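ABC transporter (Caldanaerobius, PDB 4G68) probably serves as the extracellular solute-binding component of an ABC importer, capturing xylan-derived sugars for uptake by this thermophilic bacterium. Local coordinates at residues T191-G196 / G249-G254; E177-I182 / Q243-A248; V156-K161 / A265-G270. All blocks are in the same frame, centred on the assembly; numbering follows the deposited sequence.

Contact 1: T191-G196 / G249-G254; sequences TPFALG and GAFDSG
With OG1 set beside its own backbone N (chi1 -57°), Thr191 turns its hydroxyl to Asp252, whose carboxylate also sits beside its own N; the two short side chains cross at about a right angle. Thr191 OG1 donates to Asp252 OD1 over 2.6 Å, on the syn side of the carboxylate and 27° out of its plane, while the methyl CG2 of Thr191 rests 3.2 Å from Asp252 OD2. A second bond joins the backbones. Phe193 N meets Ala250 O at 2.8 Å in the carbonyl plane, and the Pro192 ring lies against the carbonyl oxygens of Gly249 and Ala250. Gly249, at positive phi, ends helix 233-248 in a Schellman motif and releases the chain into this pairing.

Beyond these bonds the contact turns apolar. The Phe251 ring is held between two aliphatic groups: Leu195 CD2 lies over one face, 4.0 Å from the centroid in a CH-pi contact, and Ala250 CB sits over the centre of the opposite face. Phe193 runs alongside Phe251, its CB 3.7 Å from Phe251 CE1, with the ring planes oblique at 47°. Phe255 stacks on Phe251, and Met245 of helix 233-248 touches both phenylalanines.

Asp252 OD2 also lies close to Glu266 OE2. The hydrogen bond from the Thr191 hydroxyl may ease the charge on Asp252, and the proximity of two acids could raise the proton affinity of one of them. The backbone N-H of Asp252, by contrast, is buried here without a partner.

Contact 2: E177-I182 / Q243-A248; sequences ELIDAI and QDMVNA
Ile182 and Ala248 make the tight end of this helix pair: Ile182 CG2 lies 3.7 Å from Ala248 CB and 3.6 Å from Ala248 O, so one methyl branch rests against both the side chain and the carbonyl of the last helical turn. With Ile182 CG1 beside the backbone N (chi1 -69°), CG2 stands anti to it and is turned to the partner helix. One turn earlier the packing is looser. Ile179 reaches over with CD1, 4.1 Å from Asp244 CB and 4.2 Å from Met245 CG, while its CG2 stands 4.2 Å from Ala248 CB; Ile182 CD1 adds a 4.3 Å approach to Met245 CG. No hydrogen bond crosses the interface.

Ile179 and Asp244 form the partly exposed side, where no approach is shorter than the 4.0 Å from Ile179 CD1 to Asp244 C, whereas Ile182 and Met245 are buried. At the polar margin, Asp244 OD1 is hydrogen-bonded within its own helix to Gln240.

The short axes approach to 9.7 Å and run nearly parallel, crossing at -20°. Inward, Phe193 of the following loop touches Ile182; on another side of helix 233-248, Gln243 and Val246 pack on helix 398-412.

Contact 3: V156-K161 / A265-G270; sequences VLYINK and AEFNQG
The backbones come nearest where strand 156-160 ends, Asn160 CA lying 7.5 Å from Gly270 CA, just past helix 260-268 in a Schellman motif at positive phi. Phe267 spans the gap. With its CG anti to the backbone N (chi1 -165°), its ring reaches the strand: Phe267 CE2 comes 3.7 Å from Tyr158 CB, and Phe267 CZ 3.9 Å from Tyr158 O. The backbone N of Asn160 lies at the ring's edge, near its plane, 3.9 Å from Phe267 CZ. Tyr158 thus meets Phe267 through its CB, while its ring extends elsewhere, with OH bonded to Gly278 O. Phe285 sets its ring edge-to-face with both aromatics.

Asn160 divides its amide between two tasks. OD1 caps Leu163 N at the start of helix 161-166, whereas Asn160 ND2 donates to a water at 2.6 Å. The same water donates to Phe267 O at 2.8 Å and so bridges strand end and helix end.

No direct hydrogen bond links the segments. Their polar connection is this single water, and Phe267 O, which also accepts Gly270 N at 3.1 Å, is held by two donors; the capping bond, meanwhile, restrains the rotation of the amide that grips the water.

Contact 1 lies between the other two, its centre about 11 Å from that of contact 2 and about 12 Å from that of contact 3; contacts 2 and 3 do not touch, their nearest atoms being about 5 Å apart. Helix 233-248 feeds directly into 249-254, and a probable hydrogen bond joins Ala250 N to Met245 O. Phe193 faces both ways, its CE2 3.7 Å from Leu178 CD1 of contact 2 and its CE1 3.9 Å from Leu157 CD1 of contact 3. Along the chain, contacts 1 and 2 interlock and both are nested within the loop closed by contact 3. All three lie on the same side of the chain's centre, consistent with one lobe of a solute-binding fold.

Contact 1: T191-G196 / G249-G254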
loop_
_atom_site.group_PDB
_atom_site.type_symbol
_atom_site.label_atom_id
_atom_site.label_comp_id
_atom_site.label_asym_id
_atom_site.label_seq_id
_atom_site.Cartn_x
_atom_site.Cartn_y
_atom_site.Cartn_z
ATOM N N THR C 191 -18.657 -13.334 8.758
ATOM C CA THR C 191 -17.821 -12.133 8.937
ATOM C C THR C 191 -17.763 -11.339 7.611
ATOM O O THR C 191 -17.239 -11.855 6.612
ATOM C CB THR C 191 -16.376 -12.537 9.385
ATOM O OG1 THR C 191 -16.441 -13.299 10.590
ATOM C CG2 THR C 191 -15.512 -11.338 9.658
ATOM N N PRO C 192 -18.310 -10.100 7.586
ATOM C CA PRO C 192 -18.404 -9.365 6.317
ATOM C C PRO C 192 -17.022 -8.964 5.847
ATOM O O PRO C 192 -16.729 -9.108 4.702
ATOM C CB PRO C 192 -19.188 -8.086 6.719
ATOM C CG PRO C 192 -20.060 -8.585 7.821
ATOM C CD PRO C 192 -19.142 -9.465 8.628
ATOM N N PHE C 193 -16.208 -8.403 6.738
ATOM C CA PHE C 193 -14.865 -7.999 6.360
ATOM C C PHE C 193 -13.860 -8.675 7.294
ATOM O O PHE C 193 -14.049 -8.653 8.520
ATOM C CB PHE C 193 -14.664 -6.481 6.536
ATOM C CG PHE C 193 -15.119 -5.636 5.373
ATOM C CD1 PHE C 193 -14.206 -5.213 4.363
ATOM C CD2 PHE C 193 -16.435 -5.175 5.306
ATOM C CE1 PHE C 193 -14.661 -4.426 3.299
ATOM C CE2 PHE C 193 -16.849 -4.340 4.268
ATOM C CZ PHE C 193 -15.962 -3.950 3.284
ATOM N N ALA C 194 -12.791 -9.245 6.720
ATOM C CA ALA C 194 -11.624 -9.631 7.506
ATOM C C ALA C 194 -10.794 -8.393 7.661
ATOM O O ALA C 194 -10.207 -7.960 6.671
ATOM C CB ALA C 194 -10.799 -10.691 6.786
ATOM N N LEU C 195 -10.741 -7.817 8.870
ATOM C CA LEU C 195 -9.759 -6.697 9.110
ATOM C C LEU C 195 -8.781 -6.961 10.302
ATOM O O LEU C 195 -9.232 -7.391 11.369
ATOM C CB LEU C 195 -10.474 -5.352 9.235
ATOM C CG LEU C 195 -9.684 -4.141 9.739
ATOM C CD1 LEU C 195 -8.577 -3.705 8.751
ATOM C CD2 LEU C 195 -10.571 -2.973 10.129
ATOM N N GLY C 196 -7.455 -6.699 10.121
ATOM C CA GLY C 196 -6.548 -6.639 11.247
ATOM C C GLY C 196 -6.075 -5.221 11.528
ATOM O O GLY C 196 -5.260 -4.686 10.759
ATOM N N GLY C 249 -21.611 -3.964 11.825
ATOM C CA GLY C 249 -20.954 -5.223 12.231
ATOM C C GLY C 249 -20.114 -5.781 11.080
ATOM O O GLY C 249 -20.048 -7.002 10.873
ATOM N N ALA C 250 -19.495 -4.879 10.314
ATOM C CA ALA C 250 -18.494 -5.298 9.320
ATOM C C ALA C 250 -17.340 -6.168 9.869
ATOM O O ALA C 250 -16.816 -6.999 9.142
ATOM C CB ALA C 250 -17.951 -4.093 8.583
ATOM N N PHE C 251 -16.948 -5.996 11.140
ATOM C CA PHE C 251 -15.692 -6.598 11.639
ATOM C C PHE C 251 -15.902 -7.607 12.751
ATOM O O PHE C 251 -16.789 -7.432 13.583
ATOM C CB PHE C 251 -14.640 -5.510 12.010
ATOM C CG PHE C 251 -14.548 -4.387 10.956
ATOM C CD1 PHE C 251 -13.926 -4.615 9.697
ATOM C CD2 PHE C 251 -15.124 -3.108 11.198
ATOM C CE1 PHE C 251 -13.920 -3.615 8.725
ATOM C CE2 PHE C 251 -15.096 -2.118 10.233
ATOM C CZ PHE C 251 -14.501 -2.352 9.004
ATOM N N ASP C 252 -15.091 -8.651 12.784
ATOM C CA ASP C 252 -15.099 -9.593 13.899
ATOM C C ASP C 252 -14.842 -8.843 15.215
ATOM O O ASP C 252 -14.150 -7.829 15.229
ATOM C CB ASP C 252 -14.029 -10.653 13.728
ATOM C CG ASP C 252 -14.458 -11.795 12.800
ATOM O OD1 ASP C 252 -15.622 -12.288 12.864
ATOM O OD2 ASP C 252 -13.591 -12.227 12.003
ATOM N N SER C 253 -15.388 -9.342 16.315
ATOM C CA SER C 253 -15.197 -8.720 17.639
ATOM C C SER C 253 -13.715 -8.297 17.967
ATOM O O SER C 253 -13.450 -7.153 18.346
ATOM C CB SER C 253 -15.800 -9.629 18.738
ATOM O OG SER C 253 -17.147 -10.034 18.421
ATOM N N GLY C 254 -12.758 -9.200 17.800
ATOM C CA GLY C 254 -11.349 -8.878 18.125
ATOM C C GLY C 254 -10.449 -8.286 17.033
ATOM O O GLY C 254 -9.190 -8.383 17.108
#

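Contact 2: E177-I182 / Q243-A248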
loop_
_atom_site.group_PDB
_atom_site.type_symbol
_atom_site.label_atom_id
_atom_site.label_comp_id
_atom_site.label_asym_id
_atom_site.label_seq_id
_atom_site.Cartn_x
_atom_site.Cartn_y
_atom_site.Cartn_z
ATOM N N GLU C 177 -25.292 -0.012 -0.684
ATOM C CA GLU C 177 -25.301 -1.448 -0.961
ATOM C C GLU C 177 -24.301 -2.215 -0.065
ATOM O O GLU C 177 -24.581 -3.339 0.389
ATOM C CB GLU C 177 -25.037 -1.755 -2.450
ATOM C CG GLU C 177 -26.130 -1.240 -3.380
ATOM C CD GLU C 177 -25.851 -1.399 -4.846
ATOM O OE1 GLU C 177 -24.679 -1.486 -5.288
ATOM O OE2 GLU C 177 -26.810 -1.427 -5.609
ATOM N N LEU C 178 -23.140 -1.600 0.175
ATOM C CA LEU C 178 -22.121 -2.166 1.051
ATOM C C LEU C 178 -22.661 -2.335 2.461
ATOM O O LEU C 178 -22.493 -3.399 3.040
ATOM C CB LEU C 178 -20.790 -1.382 1.013
ATOM C CG LEU C 178 -19.702 -1.786 2.006
ATOM C CD1 LEU C 178 -19.209 -3.176 1.720
ATOM C CD2 LEU C 178 -18.534 -0.836 1.948
ATOM N N ILE C 179 -23.346 -1.317 3.004
ATOM C CA ILE C 179 -23.929 -1.463 4.373
ATOM C C ILE C 179 -24.940 -2.597 4.458
ATOM O O ILE C 179 -24.950 -3.334 5.450
ATOM C CB ILE C 179 -24.575 -0.129 4.932
ATOM C CG1 ILE C 179 -23.538 1.004 5.064
ATOM C CG2 ILE C 179 -25.240 -0.381 6.304
ATOM C CD1 ILE C 179 -22.465 0.775 6.143
ATOM N N ASP C 180 -25.831 -2.704 3.464
ATOM C CA ASP C 180 -26.810 -3.794 3.454
ATOM C C ASP C 180 -26.185 -5.208 3.319
ATOM O O ASP C 180 -26.588 -6.144 4.051
ATOM C CB ASP C 180 -27.904 -3.594 2.391
ATOM C CG ASP C 180 -28.938 -4.707 2.441
ATOM O OD1 ASP C 180 -29.440 -4.987 3.586
ATOM O OD2 ASP C 180 -29.214 -5.338 1.388
ATOM N N ALA C 181 -25.218 -5.356 2.394
ATOM C CA ALA C 181 -24.444 -6.595 2.276
ATOM C C ALA C 181 -23.817 -6.961 3.616
ATOM O O ALA C 181 -23.883 -8.117 4.039
ATOM C CB ALA C 181 -23.357 -6.490 1.203
ATOM N N ILE C 182 -23.203 -5.990 4.275
ATOM C CA ILE C 182 -22.555 -6.234 5.572
ATOM C C ILE C 182 -23.656 -6.702 6.525
ATOM O O ILE C 182 -23.508 -7.726 7.189
ATOM C CB ILE C 182 -21.897 -4.939 6.146
ATOM C CG1 ILE C 182 -20.662 -4.516 5.291
ATOM C CG2 ILE C 182 -21.651 -5.046 7.670
ATOM C CD1 ILE C 182 -20.215 -3.101 5.572
ATOM N N GLN C 243 -17.664 4.469 10.982
ATOM C CA GLN C 243 -18.385 3.981 12.206
ATOM C C GLN C 243 -19.692 3.204 11.873
ATOM O O GLN C 243 -20.056 2.221 12.554
ATOM C CB GLN C 243 -18.607 5.121 13.274
ATOM C CG GLN C 243 -17.268 5.591 13.908
ATOM C CD GLN C 243 -17.407 6.322 15.249
ATOM O OE1 GLN C 243 -16.564 6.188 16.191
ATOM N NE2 GLN C 243 -18.501 7.069 15.365
ATOM N N ASP C 244 -20.388 3.674 10.839
ATOM C CA ASP C 244 -21.493 2.948 10.198
ATOM C C ASP C 244 -21.146 1.490 9.843
ATOM O O ASP C 244 -21.924 0.541 10.112
ATOM C CB ASP C 244 -21.923 3.721 8.952
ATOM C CG ASP C 244 -22.623 5.031 9.314
ATOM O OD1 ASP C 244 -22.803 5.247 10.527
ATOM O OD2 ASP C 244 -23.000 5.808 8.407
ATOM N N MET C 245 -19.962 1.282 9.271
ATOM C CA MET C 245 -19.515 -0.090 9.004
ATOM C C MET C 245 -19.254 -0.818 10.314
ATOM O O MET C 245 -19.546 -2.002 10.437
ATOM C CB MET C 245 -18.229 -0.093 8.146
ATOM C CG MET C 245 -18.358 0.592 6.781
ATOM S SD MET C 245 -16.789 0.604 5.870
ATOM C CE MET C 245 -16.317 -1.163 6.013
ATOM N N VAL C 246 -18.674 -0.123 11.294
ATOM C CA VAL C 246 -18.421 -0.752 12.615
ATOM C C VAL C 246 -19.750 -1.225 13.235
ATOM O O VAL C 246 -19.927 -2.442 13.527
ATOM C CB VAL C 246 -17.638 0.170 13.611
ATOM C CG1 VAL C 246 -17.463 -0.520 14.947
ATOM C CG2 VAL C 246 -16.244 0.538 13.077
ATOM N N ASN C 247 -20.678 -0.272 13.370
ATOM C CA ASN C 247 -21.997 -0.472 13.899
ATOM C C ASN C 247 -22.887 -1.456 13.132
ATOM O O ASN C 247 -23.749 -2.085 13.750
ATOM C CB ASN C 247 -22.744 0.862 14.004
ATOM C CG ASN C 247 -22.050 1.855 14.908
ATOM O OD1 ASN C 247 -21.338 1.481 15.833
ATOM N ND2 ASN C 247 -22.237 3.136 14.619
ATOM N N ALA C 248 -22.701 -1.541 11.805
ATOM C CA ALA C 248 -23.364 -2.538 10.949
ATOM C C ALA C 248 -22.801 -3.903 11.205
ATOM O O ALA C 248 -23.433 -4.863 10.829
ATOM C CB ALA C 248 -23.194 -2.198 9.495
#

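Contact 3: V156-K161 / A265-G270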
loop_
_atom_site.group_PDB
_atom_site.type_symbol
_atom_site.label_atom_id
_atom_site.label_comp_id
_atom_site.label_asym_id
_atom_site.label_seq_id
_atom_site.Cartn_x
_atom_site.Cartn_y
_atom_site.Cartn_z
ATOM N N VAL C 156 -8.060 -1.775 -3.306
ATOM C CA VAL C 156 -8.881 -2.818 -3.920
ATOM C C VAL C 156 -9.898 -3.332 -2.914
ATOM O O VAL C 156 -9.516 -3.591 -1.779
ATOM C CB VAL C 156 -8.020 -4.036 -4.313
ATOM C CG1 VAL C 156 -8.868 -5.171 -4.916
ATOM C CG2 VAL C 156 -6.934 -3.612 -5.301
ATOM N N LEU C 157 -11.169 -3.524 -3.366
ATOM C CA LEU C 157 -12.136 -4.335 -2.633
ATOM C C LEU C 157 -12.048 -5.754 -3.201
ATOM O O LEU C 157 -12.328 -5.998 -4.389
ATOM C CB LEU C 157 -13.572 -3.730 -2.697
ATOM C CG LEU C 157 -14.760 -4.494 -2.043
ATOM C CD1 LEU C 157 -14.566 -4.779 -0.555
ATOM C CD2 LEU C 157 -16.059 -3.743 -2.298
ATOM N N TYR C 158 -11.713 -6.709 -2.324
ATOM C CA TYR C 158 -11.686 -8.127 -2.677
ATOM C C TYR C 158 -13.001 -8.752 -2.271
ATOM O O TYR C 158 -13.432 -8.584 -1.141
ATOM C CB TYR C 158 -10.545 -8.838 -1.938
ATOM C CG TYR C 158 -9.188 -8.280 -2.279
ATOM C CD1 TYR C 158 -8.447 -8.800 -3.329
ATOM C CD2 TYR C 158 -8.611 -7.277 -1.506
ATOM C CE1 TYR C 158 -7.179 -8.308 -3.634
ATOM C CE2 TYR C 158 -7.350 -6.769 -1.810
ATOM C CZ TYR C 158 -6.646 -7.288 -2.855
ATOM O OH TYR C 158 -5.391 -6.779 -3.117
ATOM N N ILE C 159 -13.625 -9.475 -3.213
ATOM C CA ILE C 159 -14.917 -10.133 -3.034
ATOM C C ILE C 159 -14.684 -11.647 -3.121
ATOM O O ILE C 159 -14.185 -12.124 -4.143
ATOM C CB ILE C 159 -15.874 -9.699 -4.212
ATOM C CG1 ILE C 159 -16.028 -8.195 -4.247
ATOM C CG2 ILE C 159 -17.241 -10.421 -4.214
ATOM C CD1 ILE C 159 -16.546 -7.687 -2.926
ATOM N N ASN C 160 -15.020 -12.393 -2.069
ATOM C CA ASN C 160 -15.065 -13.852 -2.177
ATOM C C ASN C 160 -16.347 -14.230 -2.926
ATOM O O ASN C 160 -17.419 -14.262 -2.296
ATOM C CB ASN C 160 -15.065 -14.505 -0.781
ATOM C CG ASN C 160 -15.030 -16.032 -0.849
ATOM O OD1 ASN C 160 -15.698 -16.625 -1.692
ATOM N ND2 ASN C 160 -14.243 -16.667 -0.004
ATOM N N LYS C 161 -16.248 -14.497 -4.246
ATOM C CA LYS C 161 -17.441 -14.751 -5.091
ATOM C C LYS C 161 -18.266 -15.931 -4.569
ATOM O O LYS C 161 -19.506 -15.913 -4.655
ATOM C CB LYS C 161 -17.073 -15.062 -6.546
ATOM C CG LYS C 161 -16.278 -13.977 -7.303
ATOM C CD LYS C 161 -15.872 -14.536 -8.675
ATOM C CE LYS C 161 -14.647 -13.851 -9.257
ATOM N NZ LYS C 161 -13.954 -14.534 -10.406
ATOM N N ALA C 265 -4.817 -14.049 6.354
ATOM C CA ALA C 265 -5.002 -15.488 6.618
ATOM C C ALA C 265 -6.505 -15.833 6.852
ATOM O O ALA C 265 -7.006 -16.825 6.300
ATOM C CB ALA C 265 -4.133 -15.922 7.802
ATOM N N GLU C 266 -7.215 -14.988 7.609
ATOM C CA GLU C 266 -8.675 -15.059 7.716
ATOM C C GLU C 266 -9.338 -15.185 6.347
ATOM O O GLU C 266 -10.028 -16.176 6.048
ATOM C CB GLU C 266 -9.202 -13.791 8.348
ATOM C CG GLU C 266 -9.826 -14.047 9.701
ATOM C CD GLU C 266 -10.509 -12.822 10.287
ATOM O OE1 GLU C 266 -10.692 -11.778 9.656
ATOM O OE2 GLU C 266 -10.863 -12.899 11.459
ATOM N N PHE C 267 -9.100 -14.168 5.518
ATOM C CA PHE C 267 -9.712 -14.088 4.205
ATOM C C PHE C 267 -9.317 -15.201 3.288
ATOM O O PHE C 267 -10.172 -15.651 2.519
ATOM C CB PHE C 267 -9.358 -12.797 3.509
ATOM C CG PHE C 267 -10.226 -12.494 2.307
ATOM C CD1 PHE C 267 -11.604 -12.369 2.439
ATOM C CD2 PHE C 267 -9.663 -12.310 1.059
ATOM C CE1 PHE C 267 -12.397 -12.057 1.341
ATOM C CE2 PHE C 267 -10.437 -11.967 -0.039
ATOM C CZ PHE C 267 -11.816 -11.866 0.092
ATOM N N ASN C 268 -8.049 -15.614 3.345
ATOM C CA ASN C 268 -7.563 -16.679 2.461
ATOM C C ASN C 268 -8.014 -18.068 2.875
ATOM O O ASN C 268 -7.949 -19.000 2.063
ATOM C CB ASN C 268 -6.069 -16.546 2.001
ATOM C CG ASN C 268 -5.046 -17.160 2.959
ATOM O OD1 ASN C 268 -5.362 -17.871 3.906
ATOM N ND2 ASN C 268 -3.772 -16.876 2.688
ATOM N N GLN C 269 -8.493 -18.187 4.127
ATOM C CA GLN C 269 -9.114 -19.434 4.598
ATOM C C GLN C 269 -10.622 -19.454 4.342
ATOM O O GLN C 269 -11.316 -20.383 4.740
ATOM C CB GLN C 269 -8.797 -19.651 6.082
ATOM C CG GLN C 269 -7.322 -19.963 6.347
ATOM C CD GLN C 269 -6.802 -21.148 5.537
ATOM O OE1 GLN C 269 -6.037 -20.985 4.559
ATOM N NE2 GLN C 269 -7.212 -22.341 5.926
ATOM N N GLY C 270 -11.113 -18.431 3.661
ATOM C CA GLY C 270 -12.540 -18.361 3.280
ATOM C C GLY C 270 -13.433 -17.938 4.427
ATOM O O GLY C 270 -14.600 -18.270 4.463
HETATM O O HOH W 1 -12.883 -15.244 1.764
#